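PDB 3DOR: protein CT_858 from Chlamydia trachomatis, which probably acts as a serine-type endopeptidase of the S41 peptidase family and is the secreted chlamydial protease CPAF. Local coordinates for residues S329-L334 with V451-P456; T357-E362 with N479-I484. All coordinates share one frame; numbering follows the deposited sequence.

Contact 1: S329-L334 with V451-P456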
ATOM      1  N   SER B 329      23.646  15.132 -32.247  1.00 25.81           N
ATOM      2  CA  SER B 329      24.833  15.620 -32.938  1.00 26.98           C
ATOM      3  C   SER B 329      25.552  14.598 -33.813  1.00 26.83           C
ATOM      4  O   SER B 329      26.532  14.926 -34.473  1.00 30.42           O
ATOM      5  CB  SER B 329      25.833  16.169 -31.912  1.00 26.70           C
ATOM      6  OG  SER B 329      25.305  17.296 -31.243  1.00 28.90           O
ATOM      7  N   ASN B 330      25.077  13.364 -33.839  1.00 25.60           N
ATOM      8  CA  ASN B 330      25.774  12.346 -34.612  1.00 25.33           C
ATOM      9  C   ASN B 330      24.849  11.456 -35.401  1.00 26.98           C
ATOM     10  O   ASN B 330      25.215  10.334 -35.752  1.00 27.52           O
ATOM     11  CB  ASN B 330      26.588  11.486 -33.659  1.00 22.36           C
ATOM     12  CG  ASN B 330      27.638  12.281 -32.937  1.00 25.73           C
ATOM     13  OD1 ASN B 330      28.730  12.496 -33.461  1.00 26.60           O
ATOM     14  ND2 ASN B 330      27.309  12.750 -31.734  1.00 27.45           N
ATOM     15  N   THR B 331      23.676  11.976 -35.731  1.00 24.68           N
ATOM     16  CA  THR B 331      22.698  11.158 -36.406  1.00 25.76           C
ATOM     17  C   THR B 331      21.786  11.993 -37.325  1.00 26.46           C
ATOM     18  O   THR B 331      21.686  13.213 -37.167  1.00 23.67           O
ATOM     19  CB  THR B 331      21.924  10.429 -35.273  1.00 27.75           C
ATOM     20  OG1 THR B 331      22.011   9.014 -35.448  1.00 33.13           O
ATOM     21  CG2 THR B 331      20.528  10.904 -35.183  1.00 20.98           C
ATOM     22  N   GLU B 332      21.143  11.343 -38.293  1.00 27.57           N
ATOM     23  CA  GLU B 332      20.224  12.027 -39.215  1.00 27.22           C
ATOM     24  C   GLU B 332      18.760  11.656 -38.928  1.00 26.22           C
ATOM     25  O   GLU B 332      17.841  12.352 -39.339  1.00 26.91           O
ATOM     26  CB  GLU B 332      20.536  11.658 -40.676  1.00 28.26           C
ATOM     27  CG  GLU B 332      21.862  12.192 -41.213  1.00 30.26           C
ATOM     28  CD  GLU B 332      22.213  11.598 -42.574  1.00 31.95           C
ATOM     29  OE1 GLU B 332      21.476  11.851 -43.555  1.00 33.19           O
ATOM     30  OE2 GLU B 332      23.223  10.870 -42.665  1.00 31.81           O
ATOM     31  N   ALA B 333      18.552  10.529 -38.266  1.00 25.89           N
ATOM     32  CA  ALA B 333      17.208  10.071 -37.925  1.00 25.83           C
ATOM     33  C   ALA B 333      17.369   9.113 -36.758  1.00 24.30           C
ATOM     34  O   ALA B 333      18.482   8.692 -36.459  1.00 23.68           O
ATOM     35  CB  ALA B 333      16.554   9.365 -39.113  1.00 20.99           C
ATOM     36  N   LEU B 334      16.261   8.761 -36.115  1.00 22.98           N
ATOM     37  CA  LEU B 334      16.307   7.891 -34.953  1.00 21.57           C
ATOM     38  C   LEU B 334      15.211   6.828 -34.986  1.00 23.12           C
ATOM     39  O   LEU B 334      14.036   7.137 -35.198  1.00 22.60           O
ATOM     40  CB  LEU B 334      16.117   8.739 -33.692  1.00 22.83           C
ATOM     41  CG  LEU B 334      16.567   8.325 -32.280  1.00 27.77           C
ATOM     42  CD1 LEU B 334      15.474   8.732 -31.312  1.00 26.45           C
ATOM     43  CD2 LEU B 334      16.869   6.850 -32.155  1.00 24.07           C
ATOM     44  N   VAL B 451      17.727  19.037 -23.663  1.00 33.95           N
ATOM     45  CA  VAL B 451      17.840  18.071 -24.744  1.00 32.18           C
ATOM     46  C   VAL B 451      16.531  17.876 -25.487  1.00 30.40           C
ATOM     47  O   VAL B 451      15.501  17.527 -24.900  1.00 29.66           O
ATOM     48  CB  VAL B 451      18.414  16.704 -24.228  1.00 34.42           C
ATOM     49  CG1 VAL B 451      18.969  16.875 -22.821  1.00 33.25           C
ATOM     50  CG2 VAL B 451      17.374  15.615 -24.276  1.00 36.06           C
ATOM     51  N   GLN B 452      16.589  18.125 -26.793  1.00 28.93           N
ATOM     52  CA  GLN B 452      15.434  18.021 -27.676  1.00 29.42           C
ATOM     53  C   GLN B 452      15.816  17.384 -29.013  1.00 30.38           C
ATOM     54  O   GLN B 452      16.433  18.040 -29.847  1.00 35.49           O
ATOM     55  CB  GLN B 452      14.864  19.418 -27.979  1.00 28.64           C
ATOM     56  CG  GLN B 452      14.442  20.262 -26.778  1.00 30.07           C
ATOM     57  CD  GLN B 452      14.176  21.712 -27.170  1.00 31.61           C
ATOM     58  OE1 GLN B 452      14.029  22.022 -28.351  1.00 34.28           O
ATOM     59  NE2 GLN B 452      14.101  22.601 -26.181  1.00 31.36           N
ATOM     60  N   TYR B 453      15.462  16.127 -29.243  1.00 28.05           N
ATOM     61  CA  TYR B 453      15.784  15.540 -30.537  1.00 25.94           C
ATOM     62  C   TYR B 453      14.761  16.123 -31.519  1.00 25.55           C
ATOM     63  O   TYR B 453      13.552  16.018 -31.295  1.00 25.98           O
ATOM     64  CB  TYR B 453      15.667  14.024 -30.490  1.00 23.15           C
ATOM     65  CG  TYR B 453      16.258  13.350 -31.711  1.00 25.18           C
ATOM     66  CD1 TYR B 453      17.636  13.338 -31.926  1.00 25.36           C
ATOM     67  CD2 TYR B 453      15.441  12.726 -32.655  1.00 24.96           C
ATOM     68  CE1 TYR B 453      18.186  12.724 -33.045  1.00 23.73           C
ATOM     69  CE2 TYR B 453      15.983  12.110 -33.779  1.00 23.76           C
ATOM     70  CZ  TYR B 453      17.355  12.113 -33.964  1.00 22.73           C
ATOM     71  OH  TYR B 453      17.901  11.500 -35.062  1.00 22.22           O
ATOM     72  N   SER B 454      15.234  16.735 -32.600  1.00 23.21           N
ATOM     73  CA  SER B 454      14.327  17.353 -33.563  1.00 23.27           C
ATOM     74  C   SER B 454      14.403  16.774 -34.961  1.00 23.53           C
ATOM     75  O   SER B 454      13.839  17.337 -35.886  1.00 24.52           O
ATOM     76  CB  SER B 454      14.583  18.867 -33.635  1.00 24.92           C
ATOM     77  OG  SER B 454      15.931  19.142 -34.005  1.00 26.21           O
ATOM     78  N   LYS B 455      15.105  15.661 -35.128  1.00 23.66           N
ATOM     79  CA  LYS B 455      15.206  15.047 -36.440  1.00 23.11           C
ATOM     80  C   LYS B 455      14.128  13.979 -36.601  1.00 22.87           C
ATOM     81  O   LYS B 455      13.410  13.685 -35.660  1.00 21.06           O
ATOM     82  CB  LYS B 455      16.608  14.469 -36.624  1.00 24.65           C
ATOM     83  CG  LYS B 455      17.645  15.565 -36.528  1.00 26.53           C
ATOM     84  CD  LYS B 455      19.059  15.081 -36.633  1.00 32.81           C
ATOM     85  CE  LYS B 455      20.009  16.223 -36.259  1.00 33.52           C
ATOM     86  NZ  LYS B 455      21.402  15.940 -36.656  1.00 39.33           N
ATOM     87  N   PRO B 456      13.995  13.397 -37.800  1.00 24.33           N
ATOM     88  CA  PRO B 456      12.958  12.374 -37.955  1.00 24.51           C
ATOM     89  C   PRO B 456      13.078  11.166 -37.032  1.00 24.07           C
ATOM     90  O   PRO B 456      14.171  10.737 -36.668  1.00 22.47           O
ATOM     91  CB  PRO B 456      13.012  12.024 -39.451  1.00 23.62           C
ATOM     92  CG  PRO B 456      14.329  12.582 -39.926  1.00 29.20           C
ATOM     93  CD  PRO B 456      14.544  13.806 -39.104  1.00 26.22           C
TER
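Lys455 stretches across the turn at Thr331 and Glu332, and its side chain can be followed atom by atom. CB lies 3.7 Å from Glu332 O; CD and CE then run past Thr331 O, and NZ closes on that same oxygen with a 2.8 Å hydrogen bond, approaching it nearly head-on (C=O...N angle 177°). NZ also binds Ser328 O, so a carbonyl of the last turn of helix 316-330 and one just beyond it share the ammonium group, a setting that probably suits its positive charge. Deeper in, Tyr453 has its CG anti to the backbone N (chi1 -168°), which carries the ring over to Leu334: CE2 packs 3.4 Å from Leu334 CB, while CG and CD1 of Leu334 lie over one face, toward its rim. Lys455 N lies over the opposite face. Leu334 N donates to Pro456 O (2.9 Å), and Ala333 CB rests on Pro456 CG at 4.0 Å. Here the neighbouring parallel strands 333-337 and 457-461 begin side by side in the mixed sheet of the S41 peptidase domain; Ile324 and Phe327 of helix 316-330 pack on Tyr453, while Val559 and Leu562 of helix 549-564 meet Ala333 and Pro456.

Contact 2: T357-E362 with N479-I484. With SO4 (sulfate ion), chain Q.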
ATOM      1  N   THR B 357      11.301  16.150 -28.814  1.00 26.12           N
ATOM      2  CA  THR B 357      10.621  17.179 -29.588  1.00 26.76           C
ATOM      3  C   THR B 357      11.149  18.570 -29.267  1.00 27.67           C
ATOM      4  O   THR B 357      11.713  18.792 -28.195  1.00 28.35           O
ATOM      5  CB  THR B 357       9.110  17.167 -29.314  1.00 26.28           C
ATOM      6  OG1 THR B 357       8.476  18.165 -30.123  1.00 27.75           O
ATOM      7  CG2 THR B 357       8.829  17.462 -27.839  1.00 27.49           C
ATOM      8  N   ASP B 358      10.971  19.496 -30.208  1.00 27.80           N
ATOM      9  CA  ASP B 358      11.392  20.882 -30.019  1.00 29.12           C
ATOM     10  C   ASP B 358      10.151  21.778 -30.017  1.00 29.73           C
ATOM     11  O   ASP B 358      10.249  23.005 -29.935  1.00 31.74           O
ATOM     12  CB  ASP B 358      12.373  21.314 -31.122  1.00 29.60           C
ATOM     13  CG  ASP B 358      11.772  21.243 -32.522  1.00 32.67           C
ATOM     14  OD1 ASP B 358      10.679  20.663 -32.689  1.00 35.09           O
ATOM     15  OD2 ASP B 358      12.407  21.759 -33.465  1.00 33.62           O
ATOM     16  N   ARG B 359       8.985  21.144 -30.103  1.00 28.75           N
ATOM     17  CA  ARG B 359       7.695  21.834 -30.098  1.00 28.72           C
ATOM     18  C   ARG B 359       6.754  21.098 -29.144  1.00 29.42           C
ATOM     19  O   ARG B 359       6.893  19.897 -28.920  1.00 30.41           O
ATOM     20  CB  ARG B 359       7.087  21.864 -31.514  1.00 27.49           C
ATOM     21  CG  ARG B 359       6.829  20.481 -32.142  1.00 28.62           C
ATOM     22  CD  ARG B 359       6.446  20.599 -33.623  1.00 28.43           C
ATOM     23  NE  ARG B 359       6.324  19.302 -34.287  1.00 29.31           N
ATOM     24  CZ  ARG B 359       5.228  18.550 -34.279  1.00 28.67           C
ATOM     25  NH1 ARG B 359       4.143  18.962 -33.639  1.00 28.41           N
ATOM     26  NH2 ARG B 359       5.217  17.386 -34.911  1.00 28.26           N
ATOM     27  N   PRO B 360       5.786  21.814 -28.560  1.00 32.33           N
ATOM     28  CA  PRO B 360       4.863  21.145 -27.638  1.00 30.83           C
ATOM     29  C   PRO B 360       4.041  20.053 -28.324  1.00 30.16           C
ATOM     30  O   PRO B 360       3.741  20.140 -29.516  1.00 28.41           O
ATOM     31  CB  PRO B 360       4.003  22.294 -27.117  1.00 32.45           C
ATOM     32  CG  PRO B 360       3.993  23.255 -28.275  1.00 35.92           C
ATOM     33  CD  PRO B 360       5.433  23.235 -28.730  1.00 32.96           C
ATOM     34  N   LEU B 361       3.691  19.024 -27.560  1.00 27.98           N
ATOM     35  CA  LEU B 361       2.902  17.912 -28.080  1.00 29.02           C
ATOM     36  C   LEU B 361       1.579  17.793 -27.320  1.00 29.52           C
ATOM     37  O   LEU B 361       1.572  17.625 -26.106  1.00 28.41           O
ATOM     38  CB  LEU B 361       3.689  16.602 -27.944  1.00 26.39           C
ATOM     39  CG  LEU B 361       5.062  16.531 -28.626  1.00 27.31           C
ATOM     40  CD1 LEU B 361       5.744  15.213 -28.283  1.00 24.70           C
ATOM     41  CD2 LEU B 361       4.894  16.679 -30.126  1.00 24.27           C
ATOM     42  N   GLU B 362       0.465  17.886 -28.040  1.00 30.44           N
ATOM     43  CA  GLU B 362      -0.855  17.767 -27.427  1.00 32.23           C
ATOM     44  C   GLU B 362      -0.992  16.384 -26.810  1.00 30.24           C
ATOM     45  O   GLU B 362      -0.558  15.401 -27.396  1.00 29.27           O
ATOM     46  CB  GLU B 362      -1.951  17.959 -28.479  1.00 35.17           C
ATOM     47  CG  GLU B 362      -2.523  19.360 -28.543  1.00 45.61           C
ATOM     48  CD  GLU B 362      -3.277  19.732 -27.280  1.00 48.71           C
ATOM     49  OE1 GLU B 362      -4.189  18.970 -26.895  1.00 52.58           O
ATOM     50  OE2 GLU B 362      -2.961  20.780 -26.677  1.00 50.60           O
ATOM     51  N   ASN B 479       0.410  14.018 -33.133  1.00 26.54           N
ATOM     52  CA  ASN B 479       1.058  15.336 -33.204  1.00 26.10           C
ATOM     53  C   ASN B 479       1.964  15.366 -34.431  1.00 26.51           C
ATOM     54  O   ASN B 479       2.708  16.331 -34.646  1.00 26.13           O
ATOM     55  CB  ASN B 479       1.895  15.608 -31.940  1.00 25.76           C
ATOM     56  CG  ASN B 479       1.046  16.031 -30.745  1.00 26.72           C
ATOM     57  OD1 ASN B 479       0.597  17.172 -30.662  1.00 27.11           O
ATOM     58  ND2 ASN B 479       0.822  15.108 -29.819  1.00 25.27           N
ATOM     59  N   ASP B 480       1.904  14.295 -35.225  1.00 26.84           N
ATOM     60  CA  ASP B 480       2.703  14.169 -36.447  1.00 24.10           C
ATOM     61  C   ASP B 480       4.206  14.375 -36.178  1.00 24.77           C
ATOM     62  O   ASP B 480       4.890  15.020 -36.972  1.00 24.35           O
ATOM     63  CB  ASP B 480       2.243  15.202 -37.490  1.00 25.93           C
ATOM     64  CG  ASP B 480       0.783  15.023 -37.914  1.00 29.74           C
ATOM     65  OD1 ASP B 480      -0.010  15.963 -37.847  1.00 35.01           O
ATOM     66  OD2 ASP B 480       0.430  13.826 -38.364  1.00 28.82           O
ATOM     67  N   ARG B 481       4.714  13.827 -35.079  1.00 23.59           N
ATOM     68  CA  ARG B 481       6.131  13.976 -34.719  1.00 25.94           C
ATOM     69  C   ARG B 481       6.975  12.813 -35.237  1.00 23.95           C
ATOM     70  O   ARG B 481       8.160  12.973 -35.529  1.00 24.92           O
ATOM     71  CB  ARG B 481       6.285  14.029 -33.188  1.00 25.77           C
ATOM     72  CG  ARG B 481       7.043  15.228 -32.633  1.00 35.13           C
ATOM     73  CD  ARG B 481       8.558  15.053 -32.540  1.00 31.61           C
ATOM     74  NE  ARG B 481       9.142  14.892 -33.851  1.00 37.34           N
ATOM     75  CZ  ARG B 481      10.439  14.764 -34.101  1.00 33.31           C
ATOM     76  NH1 ARG B 481      11.330  14.795 -33.122  1.00 30.18           N
ATOM     77  NH2 ARG B 481      10.827  14.546 -35.343  1.00 31.80           N
ATOM     78  N   ALA B 482       6.369  11.637 -35.321  1.00 21.68           N
ATOM     79  CA  ALA B 482       7.098  10.461 -35.761  1.00 22.43           C
ATOM     80  C   ALA B 482       6.302   9.523 -36.636  1.00 22.46           C
ATOM     81  O   ALA B 482       5.069   9.539 -36.639  1.00 25.70           O
ATOM     82  CB  ALA B 482       7.613   9.689 -34.545  1.00 20.26           C
ATOM     83  N   LEU B 483       7.033   8.691 -37.366  1.00 22.61           N
ATOM     84  CA  LEU B 483       6.454   7.687 -38.240  1.00 23.10           C
ATOM     85  C   LEU B 483       6.283   6.453 -37.341  1.00 22.24           C
ATOM     86  O   LEU B 483       7.260   5.992 -36.736  1.00 21.52           O
ATOM     87  CB  LEU B 483       7.440   7.388 -39.368  1.00 22.81           C
ATOM     88  CG  LEU B 483       7.002   6.860 -40.743  1.00 27.65           C
ATOM     89  CD1 LEU B 483       7.678   5.535 -41.005  1.00 23.11           C
ATOM     90  CD2 LEU B 483       5.493   6.755 -40.842  1.00 21.26           C
ATOM     91  N   ILE B 484       5.064   5.927 -37.229  1.00 19.43           N
ATOM     92  CA  ILE B 484       4.831   4.759 -36.376  1.00 21.72           C
ATOM     93  C   ILE B 484       4.732   3.524 -37.268  1.00 22.70           C
ATOM     94  O   ILE B 484       3.924   3.482 -38.196  1.00 23.09           O
ATOM     95  CB  ILE B 484       3.538   4.917 -35.511  1.00 22.14           C
ATOM     96  CG1 ILE B 484       3.744   5.946 -34.393  1.00 22.73           C
ATOM     97  CG2 ILE B 484       3.232   3.611 -34.791  1.00 20.14           C
ATOM     98  CD1 ILE B 484       4.100   7.279 -34.842  1.00 31.76           C
TER
HETATM   99  S   SO4 Q 621       8.494  17.728 -36.732  1.00 64.47           S
HETATM  100  O1  SO4 Q 621       9.856  17.160 -37.085  1.00 64.74           O
HETATM  101  O2  SO4 Q 621       8.633  18.550 -35.471  1.00 63.92           O
HETATM  102  O3  SO4 Q 621       7.971  18.631 -37.835  1.00 64.80           O
HETATM  103  O4  SO4 Q 621       7.556  16.548 -36.570  1.00 62.26           O
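Arg359 reaches Asn479 because its CG stands between the backbone N and the carbonyl carbon (chi1 60°) and the chain then runs straight out to NE. Asn479 has CG beside its own backbone N (chi1 -78°), which turns its amide to the backbone of Glu362. The arginine ends in a two-nitrogen grip on one carbonyl: NH2 gives Asn479 O a bond of 2.7 Å lying in the guanidinium plane, and NH1 adds a weak one of 3.2 Å. Along the same plane a sulfate ion, probably from the crystallisation liquor, takes further bonds, NE to its O2 at 2.7 Å and NH2 to its O4 at 3.0 Å. Backbone carbonyl and anion together fix the rotation of the group, and Arg481 CG, near NH2, and Leu361 CD2 both lie over the same face of it, off its centre.

The Asn479 amide serves both polar backbone atoms of Glu362. OD1 accepts from Glu362 N at 2.7 Å, with the donor tilted well off the carbonyl plane, and ND2 donates to Glu362 O at 2.8 Å almost straight (167°), on an in-plane lone pair. ND2 also binds Val475 O in helix 468-478. Between these polar pairs Leu361 CD2 wedges against Asn479 CB and, 3.6 Å away, Arg481 CG. Arg481 is folded, its CD beside Thr357 CB; its NH1 binds Leu356 O and its NH2 a carbonyl of contact 1.

Asp480, with positive phi, is the C-prime residue of a Schellman motif ending helix 468-478: its N bonds to Lys477 O and Arg481 N to Leu476 O. Asn479 thus ties this helix terminus to the first residues of strand 361-368, and Arg359 ties it to the loop leading there.

Both contacts reach the mixed sheet of the S41 peptidase domain at the starts of its parallel strands, their centres about 13 Å apart. Contact 1 joins two strand neighbours directly and is the more buried, with an aromatic ring and aliphatic groups inside and a partly exposed lysine. The residues of contact 2 are more exposed, and a sulfate is bound directly by Arg359; it relies on arginine and amide bonds to backbone atoms, and its 357-362 segment leads into a different, antiparallel sheet. The segments alternate along the chain, and the two sites meet through Arg481, whose NH2 hydrogen-bonds Lys455 O at 2.7 Å, and through Gln452, packed beside Thr357 and Asp358.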